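Phosphatidylinositol phosphate phosphatase (Schizosaccharomyces pombe, PDB 1I9Z) removes the 5-phosphate from soluble and lipid inositol phosphates through the magnesium-dependent catalytic domain seen here, and so controls cellular phosphoinositide levels. Local coordinates at residues A[16-20]-A[324-328]; A[26-32]-A[307-313]; A[43-48]-A[91-95]; A[113-117]-A[162-166]. All blocks are in the same frame, centred on the assembly; numbering follows the deposited sequence.

Contact 1 of 4, residues A[16-20]-A[324-328]; sequences ENEFS and KKKIL
Phe19 is the centre of the contact, and the carbon chain of Lys325 lies across its ring. Lys325 CG stands anti to the backbone N (chi1 179°), and the chain beyond is extended. CB already lies over the face, above the CG-CD1 side, 3.7 Å from Phe19 CD1. The next atom, CG, sits over the same face toward the rim. It makes a CH-pi contact, 3.8 Å from the centroid of the Phe19 ring. CD follows the rim and comes 3.6 Å from Phe19 CE1. CE is the last carbon in touch, 4.0 Å from the same CE1. From there the chain runs on past the ring.

The opposite face of the Phe19 ring has Glu16 O above its centre. That oxygen is gripped twice, by Phe19 N and by Ser20 OG, which reach it from opposite faces of its plane. At the ring edge, Leu328 CD1 lies near the plane, 3.9 Å from Phe19 CD2. Lys324 bends at chi3, and its CD passes 3.1 Å from Glu18 O. Glu18 OE1 approaches Leu328 CD1, but its carboxylate is paired with Arg15.

The contact joins the turn before strand 20-33 to the first turns of helix 322-343, far from the centre of the domain. Leu12 of helix 3-14 touches both Phe19 and Leu328. No hydrogen bond or salt bridge links the two segments. The Phe19, Lys325 and Leu328 part is apolar and dispersive. Lys324 and Glu18 add carbon-to-oxygen contacts at the rim, while the ammonium of Lys325 leads away from the ring.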
loop_
_atom_site.group_PDB
_atom_site.type_symbol
_atom_site.label_atom_id
_atom_site.label_comp_id
_atom_site.label_asym_id
_atom_site.label_seq_id
_atom_site.Cartn_x
_atom_site.Cartn_y
_atom_site.Cartn_z
ATOM N N GLU A 16 -2.049 30.013 -3.765
ATOM C CA GLU A 16 -2.751 28.753 -4.043
ATOM C C GLU A 16 -4.125 28.618 -3.437
ATOM O O GLU A 16 -5.036 28.055 -4.057
ATOM C CB GLU A 16 -1.894 27.567 -3.607
ATOM C CG GLU A 16 -0.970 27.116 -4.706
ATOM C CD GLU A 16 0.173 26.224 -4.222
ATOM O OE1 GLU A 16 0.058 25.631 -3.119
ATOM O OE2 GLU A 16 1.182 26.110 -4.960
ATOM N N ASN A 17 -4.283 29.134 -2.228
ATOM C CA ASN A 17 -5.554 29.038 -1.545
ATOM C C ASN A 17 -6.660 29.672 -2.377
ATOM O O ASN A 17 -7.839 29.484 -2.090
ATOM C CB ASN A 17 -5.463 29.717 -0.179
ATOM C CG ASN A 17 -5.483 31.246 -0.280
ATOM O OD1 ASN A 17 -4.636 31.855 -0.954
ATOM N ND2 ASN A 17 -6.460 31.874 0.389
ATOM N N GLU A 18 -6.288 30.414 -3.415
ATOM C CA GLU A 18 -7.285 31.066 -4.261
ATOM C C GLU A 18 -7.854 30.169 -5.338
ATOM O O GLU A 18 -8.933 30.449 -5.854
ATOM C CB GLU A 18 -6.711 32.334 -4.921
ATOM C CG GLU A 18 -6.715 33.568 -4.005
ATOM C CD GLU A 18 -5.666 34.605 -4.374
ATOM O OE1 GLU A 18 -5.679 35.129 -5.512
ATOM O OE2 GLU A 18 -4.821 34.892 -3.505
ATOM N N PHE A 19 -7.138 29.106 -5.698
ATOM C CA PHE A 19 -7.639 28.193 -6.725
ATOM C C PHE A 19 -7.484 26.714 -6.331
ATOM O O PHE A 19 -7.544 25.844 -7.187
ATOM C CB PHE A 19 -6.936 28.472 -8.067
ATOM C CG PHE A 19 -5.430 28.462 -7.981
ATOM C CD1 PHE A 19 -4.718 27.265 -8.053
ATOM C CD2 PHE A 19 -4.722 29.645 -7.814
ATOM C CE1 PHE A 19 -3.319 27.249 -7.963
ATOM C CE2 PHE A 19 -3.321 29.644 -7.722
ATOM C CZ PHE A 19 -2.621 28.440 -7.797
ATOM N N SER A 20 -7.310 26.463 -5.033
ATOM C CA SER A 20 -7.128 25.127 -4.476
ATOM C C SER A 20 -7.876 24.932 -3.175
ATOM O O SER A 20 -7.977 25.853 -2.354
ATOM C CB SER A 20 -5.660 24.859 -4.144
ATOM O OG SER A 20 -4.820 25.241 -5.186
ATOM N N LYS A 324 -9.847 28.772 -13.039
ATOM C CA LYS A 324 -9.509 29.912 -12.199
ATOM C C LYS A 324 -8.005 30.155 -12.093
ATOM O O LYS A 324 -7.557 31.298 -11.991
ATOM C CB LYS A 324 -10.098 29.739 -10.796
ATOM C CG LYS A 324 -9.945 30.994 -9.959
ATOM C CD LYS A 324 -10.458 30.851 -8.537
ATOM C CE LYS A 324 -11.940 30.533 -8.453
ATOM N NZ LYS A 324 -12.386 30.483 -7.013
ATOM N N LYS A 325 -7.231 29.076 -12.121
ATOM C CA LYS A 325 -5.781 29.162 -12.032
ATOM C C LYS A 325 -5.162 29.626 -13.342
ATOM O O LYS A 325 -4.167 30.339 -13.332
ATOM C CB LYS A 325 -5.173 27.799 -11.666
ATOM C CG LYS A 325 -3.655 27.799 -11.579
ATOM C CD LYS A 325 -3.076 26.387 -11.476
ATOM C CE LYS A 325 -1.568 26.419 -11.493
ATOM N NZ LYS A 325 -0.931 25.077 -11.641
ATOM N N LYS A 326 -5.728 29.203 -14.468
ATOM C CA LYS A 326 -5.165 29.600 -15.753
ATOM C C LYS A 326 -5.356 31.107 -15.944
ATOM O O LYS A 326 -4.508 31.796 -16.520
ATOM C CB LYS A 326 -5.834 28.828 -16.886
ATOM C CG LYS A 326 -4.874 28.503 -18.030
ATOM C CD LYS A 326 -5.204 29.251 -19.312
ATOM C CE LYS A 326 -4.073 29.101 -20.343
ATOM N NZ LYS A 326 -3.618 27.674 -20.548
ATOM N N ILE A 327 -6.469 31.614 -15.432
ATOM C CA ILE A 327 -6.769 33.034 -15.516
ATOM C C ILE A 327 -5.764 33.839 -14.681
ATOM O O ILE A 327 -5.152 34.782 -15.185
ATOM C CB ILE A 327 -8.215 33.277 -15.056
ATOM C CG1 ILE A 327 -9.168 32.704 -16.122
ATOM C CG2 ILE A 327 -8.451 34.745 -14.793
ATOM C CD1 ILE A 327 -10.617 32.516 -15.667
ATOM N N LEU A 328 -5.584 33.472 -13.413
ATOM C CA LEU A 328 -4.620 34.182 -12.591
ATOM C C LEU A 328 -3.274 34.123 -13.271
ATOM O O LEU A 328 -2.600 35.135 -13.379
ATOM C CB LEU A 328 -4.484 33.566 -11.206
ATOM C CG LEU A 328 -5.559 33.927 -10.187
ATOM C CD1 LEU A 328 -5.178 33.360 -8.828
ATOM C CD2 LEU A 328 -5.679 35.445 -10.086
#

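Contact 2 of 4, residues A[26-32]-A[307-313]; sequences KIFVASY and RPIYATY
Phe28 and Tyr310 meet on one face of the strand pair 26-32 and 309-313. Their planes lie 9° from parallel but are slid apart, so overlap is slight. The close point is Phe28 CZ to Tyr310 CG, 3.5 Å. Tyr310 CG sits between its backbone N and carbonyl carbon (chi1 70°), which sends the ring across the sheet, away from strand 26-32, so that its CB-CG end lies by Phe28 CZ. Leu47 and Pro49 also touch this aromatic group. At the end near the active site, Pro308 CB lies over one face of the Tyr32 ring, 3.6 Å from its centroid, in a CH-pi contact.

The backbones form a regular antiparallel ladder of six hydrogen bonds, with Ile27, Val29 and Ser31 as the hydrogen-bonded partners of Tyr313, Ala311 and Ile309. The strands are adjacent in the six-stranded mixed sheet of the DNase I-like sandwich, between strands 57-63 and 292-298. Tyr32 stands about 10 Å from the bound calcium ion.

The other face is also buried, with fewer very close atoms. Val29 CG2 reaches the edge of the Tyr313 ring, 3.9 Å from CE1, and Ser31 CB lies 3.9 Å from Ile309 CG1. The loose side is at Lys26 and Thr312. Thr312 CG2 still touches Phe28 CD1 at 3.7 Å, while its hydroxyl is hydrogen-bonded to Ser295 N. Lys26 gives little more than its CA to Tyr313 O, and its side chain leads away.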
loop_
_atom_site.group_PDB
_atom_site.type_symbol
_atom_site.label_atom_id
_atom_site.label_comp_id
_atom_site.label_asym_id
_atom_site.label_seq_id
_atom_site.Cartn_x
_atom_site.Cartn_y
_atom_site.Cartn_z
ATOM N N LYS A 26 -8.952 9.439 4.764
ATOM C CA LYS A 26 -8.443 8.348 5.625
ATOM C C LYS A 26 -8.352 7.051 4.804
ATOM O O LYS A 26 -9.326 6.657 4.156
ATOM C CB LYS A 26 -9.401 8.084 6.796
ATOM C CG LYS A 26 -9.530 9.244 7.811
ATOM C CD LYS A 26 -10.766 8.993 8.688
ATOM C CE LYS A 26 -10.798 9.847 10.000
ATOM N NZ LYS A 26 -10.328 9.051 11.235
ATOM N N ILE A 27 -7.200 6.390 4.860
ATOM C CA ILE A 27 -6.978 5.194 4.058
ATOM C C ILE A 27 -6.536 4.034 4.933
ATOM O O ILE A 27 -5.632 4.175 5.760
ATOM C CB ILE A 27 -5.899 5.441 2.996
ATOM C CG1 ILE A 27 -6.337 6.584 2.068
ATOM C CG2 ILE A 27 -5.669 4.112 2.213
ATOM C CD1 ILE A 27 -5.237 7.043 1.044
ATOM N N PHE A 28 -7.185 2.901 4.774
ATOM C CA PHE A 28 -6.913 1.703 5.594
ATOM C C PHE A 28 -6.318 0.672 4.660
ATOM O O PHE A 28 -6.956 0.315 3.646
ATOM C CB PHE A 28 -8.225 1.147 6.165
ATOM C CG PHE A 28 -8.031 0.055 7.204
ATOM C CD1 PHE A 28 -8.074 0.372 8.588
ATOM C CD2 PHE A 28 -7.835 -1.299 6.832
ATOM C CE1 PHE A 28 -7.926 -0.611 9.574
ATOM C CE2 PHE A 28 -7.677 -2.317 7.812
ATOM C CZ PHE A 28 -7.719 -1.953 9.219
ATOM N N VAL A 29 -5.109 0.213 4.949
ATOM C CA VAL A 29 -4.409 -0.729 4.102
ATOM C C VAL A 29 -4.257 -2.014 4.875
ATOM O O VAL A 29 -3.775 -2.019 6.000
ATOM C CB VAL A 29 -3.007 -0.206 3.659
ATOM C CG1 VAL A 29 -2.234 -1.303 2.811
ATOM C CG2 VAL A 29 -3.150 1.051 2.853
ATOM N N ALA A 30 -4.709 -3.093 4.262
ATOM C CA ALA A 30 -4.743 -4.394 4.885
ATOM C C ALA A 30 -4.121 -5.467 4.005
ATOM O O ALA A 30 -4.415 -5.547 2.822
ATOM C CB ALA A 30 -6.272 -4.787 5.172
ATOM N N SER A 31 -3.343 -6.346 4.639
ATOM C CA SER A 31 -2.638 -7.419 3.952
ATOM C C SER A 31 -2.786 -8.772 4.667
ATOM O O SER A 31 -2.686 -8.858 5.925
ATOM C CB SER A 31 -1.131 -7.058 3.820
ATOM O OG SER A 31 -0.554 -7.921 2.876
ATOM N N TYR A 32 -2.972 -9.839 3.882
ATOM C CA TYR A 32 -3.114 -11.167 4.450
ATOM C C TYR A 32 -2.672 -12.293 3.535
ATOM O O TYR A 32 -3.221 -12.442 2.440
ATOM C CB TYR A 32 -4.596 -11.370 4.845
ATOM C CG TYR A 32 -4.923 -12.467 5.859
ATOM C CD1 TYR A 32 -3.945 -13.270 6.466
ATOM C CD2 TYR A 32 -6.262 -12.647 6.273
ATOM C CE1 TYR A 32 -4.318 -14.251 7.461
ATOM C CE2 TYR A 32 -6.611 -13.580 7.225
ATOM C CZ TYR A 32 -5.647 -14.377 7.807
ATOM O OH TYR A 32 -6.021 -15.360 8.730
ATOM N N ARG A 307 -0.135 -14.170 10.269
ATOM C CA ARG A 307 -1.151 -13.232 10.820
ATOM C C ARG A 307 -1.330 -12.132 9.824
ATOM O O ARG A 307 -0.375 -11.788 9.103
ATOM C CB ARG A 307 -0.685 -12.520 12.087
ATOM C CG ARG A 307 -0.470 -13.480 13.243
ATOM C CD ARG A 307 -1.886 -13.709 14.032
ATOM N NE ARG A 307 -1.560 -14.662 15.075
ATOM C CZ ARG A 307 -1.605 -15.980 14.971
ATOM N NH1 ARG A 307 -2.058 -16.620 13.873
ATOM N NH2 ARG A 307 -0.978 -16.705 15.920
ATOM N N PRO A 308 -2.553 -11.576 9.711
ATOM C CA PRO A 308 -2.846 -10.475 8.811
ATOM C C PRO A 308 -2.302 -9.204 9.489
ATOM O O PRO A 308 -2.064 -9.197 10.739
ATOM C CB PRO A 308 -4.411 -10.456 8.712
ATOM C CG PRO A 308 -4.859 -11.104 9.996
ATOM C CD PRO A 308 -3.731 -12.016 10.502
ATOM N N ILE A 309 -2.075 -8.156 8.690
ATOM C CA ILE A 309 -1.588 -6.875 9.239
ATOM C C ILE A 309 -2.363 -5.717 8.590
ATOM O O ILE A 309 -3.131 -5.913 7.614
ATOM C CB ILE A 309 -0.076 -6.645 8.936
ATOM C CG1 ILE A 309 0.178 -6.705 7.430
ATOM C CG2 ILE A 309 0.757 -7.718 9.623
ATOM C CD1 ILE A 309 1.603 -6.171 6.992
ATOM N N TYR A 310 -2.248 -4.524 9.166
ATOM C CA TYR A 310 -2.853 -3.361 8.539
ATOM C C TYR A 310 -2.047 -2.118 8.891
ATOM O O TYR A 310 -1.238 -2.131 9.850
ATOM C CB TYR A 310 -4.338 -3.159 8.951
ATOM C CG TYR A 310 -4.505 -2.728 10.405
ATOM C CD1 TYR A 310 -4.510 -1.369 10.743
ATOM C CD2 TYR A 310 -4.564 -3.662 11.411
ATOM C CE1 TYR A 310 -4.594 -0.951 12.081
ATOM C CE2 TYR A 310 -4.610 -3.259 12.776
ATOM C CZ TYR A 310 -4.637 -1.928 13.087
ATOM O OH TYR A 310 -4.767 -1.539 14.409
ATOM N N ALA A 311 -2.278 -1.048 8.135
ATOM C CA ALA A 311 -1.653 0.232 8.423
ATOM C C ALA A 311 -2.729 1.263 8.099
ATOM O O ALA A 311 -3.590 1.012 7.215
ATOM C CB ALA A 311 -0.389 0.456 7.515
ATOM N N THR A 312 -2.707 2.411 8.809
ATOM C CA THR A 312 -3.658 3.474 8.502
ATOM C C THR A 312 -2.903 4.758 8.132
ATOM O O THR A 312 -1.766 5.009 8.608
ATOM C CB THR A 312 -4.595 3.756 9.692
ATOM O OG1 THR A 312 -3.808 4.006 10.866
ATOM C CG2 THR A 312 -5.494 2.590 9.933
ATOM N N TYR A 313 -3.525 5.556 7.281
ATOM C CA TYR A 313 -2.930 6.823 6.827
ATOM C C TYR A 313 -3.970 7.916 6.646
ATOM O O TYR A 313 -5.181 7.644 6.500
ATOM C CB TYR A 313 -2.297 6.676 5.448
ATOM C CG TYR A 313 -1.255 5.594 5.342
ATOM C CD1 TYR A 313 -1.583 4.296 4.931
ATOM C CD2 TYR A 313 0.057 5.867 5.700
ATOM C CE1 TYR A 313 -0.606 3.268 4.885
ATOM C CE2 TYR A 313 1.061 4.858 5.664
ATOM C CZ TYR A 313 0.711 3.552 5.257
ATOM O OH TYR A 313 1.647 2.577 5.202
#

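Contact 3 of 4, residues A[43-48]-A[91-95]; sequences LENWLF and LLNGK
Phe48 lays its ring against the Lys95 chain and sets its rim by Leu91, and it gives the contact much of its area. The CH-pi part comes first. Lys95 is bent at chi2 and chi3, which folds its chain back over one face of the ring. CE lies 3.7 Å from the Phe48 centroid, and Lys95 CG approaches the CZ corner of the ring at 3.4 Å.

The apolar contacts come next. Leu91 CG packs 3.8 Å from Phe48 CE1. Leu92 CD2 comes within 3.8 Å of Phe48 CE2. The CD2 methyl of Leu91 points to the other segment and touches Leu43 CB at 3.6 Å and Leu47 CD2 at 4.0 Å. An alanine in place of Phe48 would probably open a gap beside Leu91 and Leu92 and leave the Lys95 chain without the ring it lies on.

Among the polar atoms, Leu91 O meets the ring at its edge, 3.6 Å from Phe48 CZ. No hydrogen bond joins the segments. Leu43 O accepts from both Trp46 N and Leu47 N in the short helix.

The contact packs helix 44-47 and Phe48 just after it against the C-terminal turn of helix 78-94. Both helices lie on the six-stranded sheet: Tyr58 of strand 57-63 touches Phe48 and Leu92, and strand 20-33 supports Leu47.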
loop_
_atom_site.group_PDB
_atom_site.type_symbol
_atom_site.label_atom_id
_atom_site.label_comp_id
_atom_site.label_asym_id
_atom_site.label_seq_id
_atom_site.Cartn_x
_atom_site.Cartn_y
_atom_site.Cartn_z
ATOM N N LEU A 43 -13.839 -11.391 9.863
ATOM C CA LEU A 43 -12.575 -10.624 9.809
ATOM C C LEU A 43 -12.645 -9.348 10.600
ATOM O O LEU A 43 -11.843 -8.422 10.404
ATOM C CB LEU A 43 -12.331 -10.243 8.343
ATOM C CG LEU A 43 -12.462 -11.345 7.281
ATOM C CD1 LEU A 43 -12.373 -10.731 5.865
ATOM C CD2 LEU A 43 -11.314 -12.374 7.463
ATOM N N GLU A 44 -13.638 -9.216 11.482
ATOM C CA GLU A 44 -13.807 -7.938 12.194
ATOM C C GLU A 44 -12.539 -7.392 12.876
ATOM O O GLU A 44 -12.293 -6.183 12.867
ATOM C CB GLU A 44 -14.925 -8.095 13.267
ATOM C CG GLU A 44 -16.156 -8.969 12.815
ATOM C CD GLU A 44 -15.898 -10.492 12.458
ATOM O OE1 GLU A 44 -15.210 -11.311 13.172
ATOM O OE2 GLU A 44 -16.469 -10.874 11.399
ATOM N N ASN A 45 -11.807 -8.277 13.518
ATOM C CA ASN A 45 -10.583 -7.908 14.267
ATOM C C ASN A 45 -9.520 -7.356 13.340
ATOM O O ASN A 45 -8.639 -6.572 13.750
ATOM C CB ASN A 45 -10.046 -9.139 15.025
ATOM C CG ASN A 45 -10.961 -9.529 16.213
ATOM O OD1 ASN A 45 -10.884 -10.665 16.762
ATOM N ND2 ASN A 45 -11.844 -8.574 16.621
ATOM N N TRP A 46 -9.620 -7.743 12.078
ATOM C CA TRP A 46 -8.627 -7.277 11.111
ATOM C C TRP A 46 -8.969 -5.941 10.425
ATOM O O TRP A 46 -8.170 -5.003 10.360
ATOM C CB TRP A 46 -8.383 -8.421 10.101
ATOM C CG TRP A 46 -7.452 -8.055 8.921
ATOM C CD1 TRP A 46 -6.292 -7.325 8.968
ATOM C CD2 TRP A 46 -7.600 -8.484 7.568
ATOM N NE1 TRP A 46 -5.683 -7.295 7.711
ATOM C CE2 TRP A 46 -6.465 -8.004 6.835
ATOM C CE3 TRP A 46 -8.579 -9.252 6.896
ATOM C CZ2 TRP A 46 -6.301 -8.256 5.483
ATOM C CZ3 TRP A 46 -8.440 -9.516 5.574
ATOM C CH2 TRP A 46 -7.295 -9.031 4.839
ATOM N N LEU A 47 -10.191 -5.862 9.909
ATOM C CA LEU A 47 -10.625 -4.680 9.205
ATOM C C LEU A 47 -11.193 -3.552 10.062
ATOM O O LEU A 47 -11.208 -2.398 9.607
ATOM C CB LEU A 47 -11.635 -5.100 8.108
ATOM C CG LEU A 47 -11.121 -5.358 6.656
ATOM C CD1 LEU A 47 -9.598 -5.618 6.546
ATOM C CD2 LEU A 47 -11.925 -6.448 5.967
ATOM N N PHE A 48 -11.670 -3.855 11.288
ATOM C CA PHE A 48 -12.196 -2.768 12.172
ATOM C C PHE A 48 -11.470 -2.948 13.518
ATOM O O PHE A 48 -12.090 -3.126 14.578
ATOM C CB PHE A 48 -13.697 -2.974 12.345
ATOM C CG PHE A 48 -14.416 -3.108 11.033
ATOM C CD1 PHE A 48 -15.267 -4.174 10.802
ATOM C CD2 PHE A 48 -14.289 -2.106 10.074
ATOM C CE1 PHE A 48 -16.018 -4.235 9.586
ATOM C CE2 PHE A 48 -15.005 -2.142 8.881
ATOM C CZ PHE A 48 -15.871 -3.213 8.641
ATOM N N LEU A 91 -19.003 -7.120 4.862
ATOM C CA LEU A 91 -18.518 -6.643 6.140
ATOM C C LEU A 91 -18.456 -5.113 6.216
ATOM O O LEU A 91 -18.930 -4.495 7.207
ATOM C CB LEU A 91 -17.166 -7.348 6.363
ATOM C CG LEU A 91 -16.459 -7.463 7.694
ATOM C CD1 LEU A 91 -17.312 -8.141 8.814
ATOM C CD2 LEU A 91 -15.220 -8.306 7.380
ATOM N N LEU A 92 -17.937 -4.453 5.175
ATOM C CA LEU A 92 -17.889 -2.991 5.173
ATOM C C LEU A 92 -19.311 -2.349 5.187
ATOM O O LEU A 92 -19.548 -1.325 5.843
ATOM C CB LEU A 92 -17.158 -2.488 3.923
ATOM C CG LEU A 92 -15.677 -2.793 3.875
ATOM C CD1 LEU A 92 -15.068 -2.226 2.579
ATOM C CD2 LEU A 92 -15.028 -2.156 5.122
ATOM N N ASN A 93 -20.239 -2.939 4.442
ATOM C CA ASN A 93 -21.563 -2.367 4.384
ATOM C C ASN A 93 -22.366 -2.642 5.634
ATOM O O ASN A 93 -23.254 -1.837 6.004
ATOM C CB ASN A 93 -22.253 -2.841 3.113
ATOM C CG ASN A 93 -21.717 -2.117 1.881
ATOM O OD1 ASN A 93 -21.739 -0.887 1.810
ATOM N ND2 ASN A 93 -21.233 -2.871 0.923
ATOM N N GLY A 94 -22.017 -3.746 6.295
ATOM C CA GLY A 94 -22.648 -4.146 7.539
ATOM C C GLY A 94 -22.443 -3.105 8.623
ATOM O O GLY A 94 -23.213 -3.014 9.596
ATOM N N LYS A 95 -21.394 -2.310 8.473
ATOM C CA LYS A 95 -21.134 -1.266 9.424
ATOM C C LYS A 95 -21.862 0.007 8.973
ATOM O O LYS A 95 -21.870 0.998 9.691
ATOM C CB LYS A 95 -19.619 -1.058 9.516
ATOM C CG LYS A 95 -18.923 -2.341 9.954
ATOM C CD LYS A 95 -18.940 -2.540 11.463
ATOM C CE LYS A 95 -17.737 -1.858 12.126
ATOM N NZ LYS A 95 -17.608 -2.132 13.618
#

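Contact 4 of 4, residues A[113-117]-A[162-166]; sequences TALMI and FITSH
Leu115 and Thr164 slide past each other in opposite directions, each reaching toward the other strand. Leu115 CB and Thr164 CG2 are 3.9 Å apart. Leu115 CG is anti to the backbone N (chi1 -176°), and this carries the branch across to the other strand, where CD2 is 3.4 Å from Phe162 O. Thr113 and Thr164 pass in the same opposed way, methyl against methyl, with CG2 to CG2 at 3.8 Å. Thr164 OG1 is turned off to Phe205 O. Ile117 crosses Phe162 at about a right angle, CD1 against ring atom CD1 at 4.0 Å.

The two strands belong to different sheets of the DNase I-like sandwich. Their axes run nearly antiparallel, at 160°, and approach to 7.0 Å, with no hydrogen bond between them. The side chains interleave in the buried layer between the sheets. Val59 and Phe205 also touch Leu115. An alanine at Leu115 would probably leave a gap facing Thr164 and Phe162, weakening the grip between the sheets.

At one end Thr113 OG1 lies 3.5 Å from His166 CB. The His166 side chain crosses Thr113 obliquely and continues to the active site, about 6 Å from the bound calcium ion. Its NE2 makes a weak hydrogen bond to Glu64.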
loop_
_atom_site.group_PDB
_atom_site.type_symbol
_atom_site.label_atom_id
_atom_site.label_comp_id
_atom_site.label_asym_id
_atom_site.label_seq_id
_atom_site.Cartn_x
_atom_site.Cartn_y
_atom_site.Cartn_z
ATOM N N THR A 113 -2.245 -13.891 -5.781
ATOM C CA THR A 113 -2.129 -12.549 -5.227
ATOM C C THR A 113 -3.254 -11.685 -5.765
ATOM O O THR A 113 -3.481 -11.713 -6.986
ATOM C CB THR A 113 -0.740 -11.954 -5.631
ATOM O OG1 THR A 113 0.276 -12.830 -5.135
ATOM C CG2 THR A 113 -0.589 -10.530 -5.081
ATOM N N ALA A 114 -3.977 -10.964 -4.880
ATOM C CA ALA A 114 -5.041 -10.089 -5.376
ATOM C C ALA A 114 -5.092 -8.763 -4.616
ATOM O O ALA A 114 -4.723 -8.676 -3.432
ATOM C CB ALA A 114 -6.422 -10.806 -5.286
ATOM N N LEU A 115 -5.559 -7.741 -5.294
ATOM C CA LEU A 115 -5.679 -6.406 -4.705
ATOM C C LEU A 115 -7.100 -5.937 -4.989
ATOM O O LEU A 115 -7.595 -6.051 -6.116
ATOM C CB LEU A 115 -4.676 -5.405 -5.387
ATOM C CG LEU A 115 -4.670 -4.000 -4.769
ATOM C CD1 LEU A 115 -4.104 -4.085 -3.271
ATOM C CD2 LEU A 115 -3.788 -3.044 -5.683
ATOM N N MET A 116 -7.788 -5.459 -3.967
ATOM C CA MET A 116 -9.123 -4.959 -4.212
ATOM C C MET A 116 -9.264 -3.673 -3.427
ATOM O O MET A 116 -8.794 -3.568 -2.251
ATOM C CB MET A 116 -10.180 -6.004 -3.784
ATOM C CG MET A 116 -10.008 -6.451 -2.363
ATOM S SD MET A 116 -11.105 -7.946 -1.972
ATOM C CE MET A 116 -10.386 -9.195 -2.802
ATOM N N ILE A 117 -9.910 -2.683 -4.052
ATOM C CA ILE A 117 -10.034 -1.377 -3.416
ATOM C C ILE A 117 -11.520 -0.974 -3.312
ATOM O O ILE A 117 -12.272 -1.076 -4.306
ATOM C CB ILE A 117 -9.223 -0.329 -4.244
ATOM C CG1 ILE A 117 -7.706 -0.671 -4.188
ATOM C CG2 ILE A 117 -9.477 1.119 -3.614
ATOM C CD1 ILE A 117 -6.812 0.409 -4.850
ATOM N N PHE A 162 -1.402 1.992 -5.434
ATOM C CA PHE A 162 -1.319 0.904 -4.493
ATOM C C PHE A 162 -0.816 -0.386 -5.142
ATOM O O PHE A 162 -1.301 -0.816 -6.240
ATOM C CB PHE A 162 -2.701 0.659 -3.841
ATOM C CG PHE A 162 -3.141 1.796 -3.050
ATOM C CD1 PHE A 162 -3.911 2.812 -3.634
ATOM C CD2 PHE A 162 -2.726 1.907 -1.692
ATOM C CE1 PHE A 162 -4.299 3.934 -2.890
ATOM C CE2 PHE A 162 -3.100 3.014 -0.946
ATOM C CZ PHE A 162 -3.879 4.017 -1.535
ATOM N N ILE A 163 0.150 -1.018 -4.467
ATOM C CA ILE A 163 0.721 -2.237 -4.967
ATOM C C ILE A 163 0.798 -3.297 -3.901
ATOM O O ILE A 163 1.299 -3.023 -2.805
ATOM C CB ILE A 163 2.173 -2.035 -5.453
ATOM C CG1 ILE A 163 2.245 -0.808 -6.361
ATOM C CG2 ILE A 163 2.695 -3.290 -6.151
ATOM C CD1 ILE A 163 3.299 0.132 -5.976
ATOM N N THR A 164 0.238 -4.491 -4.175
ATOM C CA THR A 164 0.469 -5.593 -3.241
ATOM C C THR A 164 1.337 -6.644 -3.969
ATOM O O THR A 164 1.296 -6.764 -5.193
ATOM C CB THR A 164 -0.854 -6.244 -2.694
ATOM O OG1 THR A 164 -0.503 -7.099 -1.611
ATOM C CG2 THR A 164 -1.545 -7.106 -3.810
ATOM N N SER A 165 2.176 -7.399 -3.247
ATOM C CA SER A 165 3.055 -8.389 -3.853
ATOM C C SER A 165 3.266 -9.598 -2.987
ATOM O O SER A 165 2.952 -9.592 -1.756
ATOM C CB SER A 165 4.493 -7.800 -4.037
ATOM O OG SER A 165 4.337 -6.679 -4.850
ATOM N N HIS A 166 3.813 -10.622 -3.627
ATOM C CA HIS A 166 4.225 -11.843 -2.932
ATOM C C HIS A 166 5.553 -12.097 -3.556
ATOM O O HIS A 166 5.618 -12.410 -4.775
ATOM C CB HIS A 166 3.248 -12.970 -3.248
ATOM C CG HIS A 166 3.355 -14.161 -2.346
ATOM N ND1 HIS A 166 4.361 -14.336 -1.411
ATOM C CD2 HIS A 166 2.599 -15.287 -2.311
ATOM C CE1 HIS A 166 4.223 -15.533 -0.839
ATOM N NE2 HIS A 166 3.158 -16.114 -1.370
#

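How the contacts relate
Contact 1 closes the longest loop of the four, and contact 2 is nested inside it. Contacts 3 and 4 follow one after the other within contact 2. Contact 2 is the hub: its centre is 12 Å from those of contacts 3 and 4. Trp46 of contact 3 reaches it, with NE1 2.9 Å from Ile309 O in a probable hydrogen bond. Phe162 of contact 4 packs on Ile27 and Val29. Contact 2 lies within the six-stranded sheet, which contact 3 covers on the outside; contact 4 joins that sheet, through strand 113-120, to the five-stranded sheet. Contact 1 stands apart, 36 Å from contact 2 by centres. Strands 20-33 and 309-320 connect it to the catalytic core, so both chain ends gather away from the calcium site.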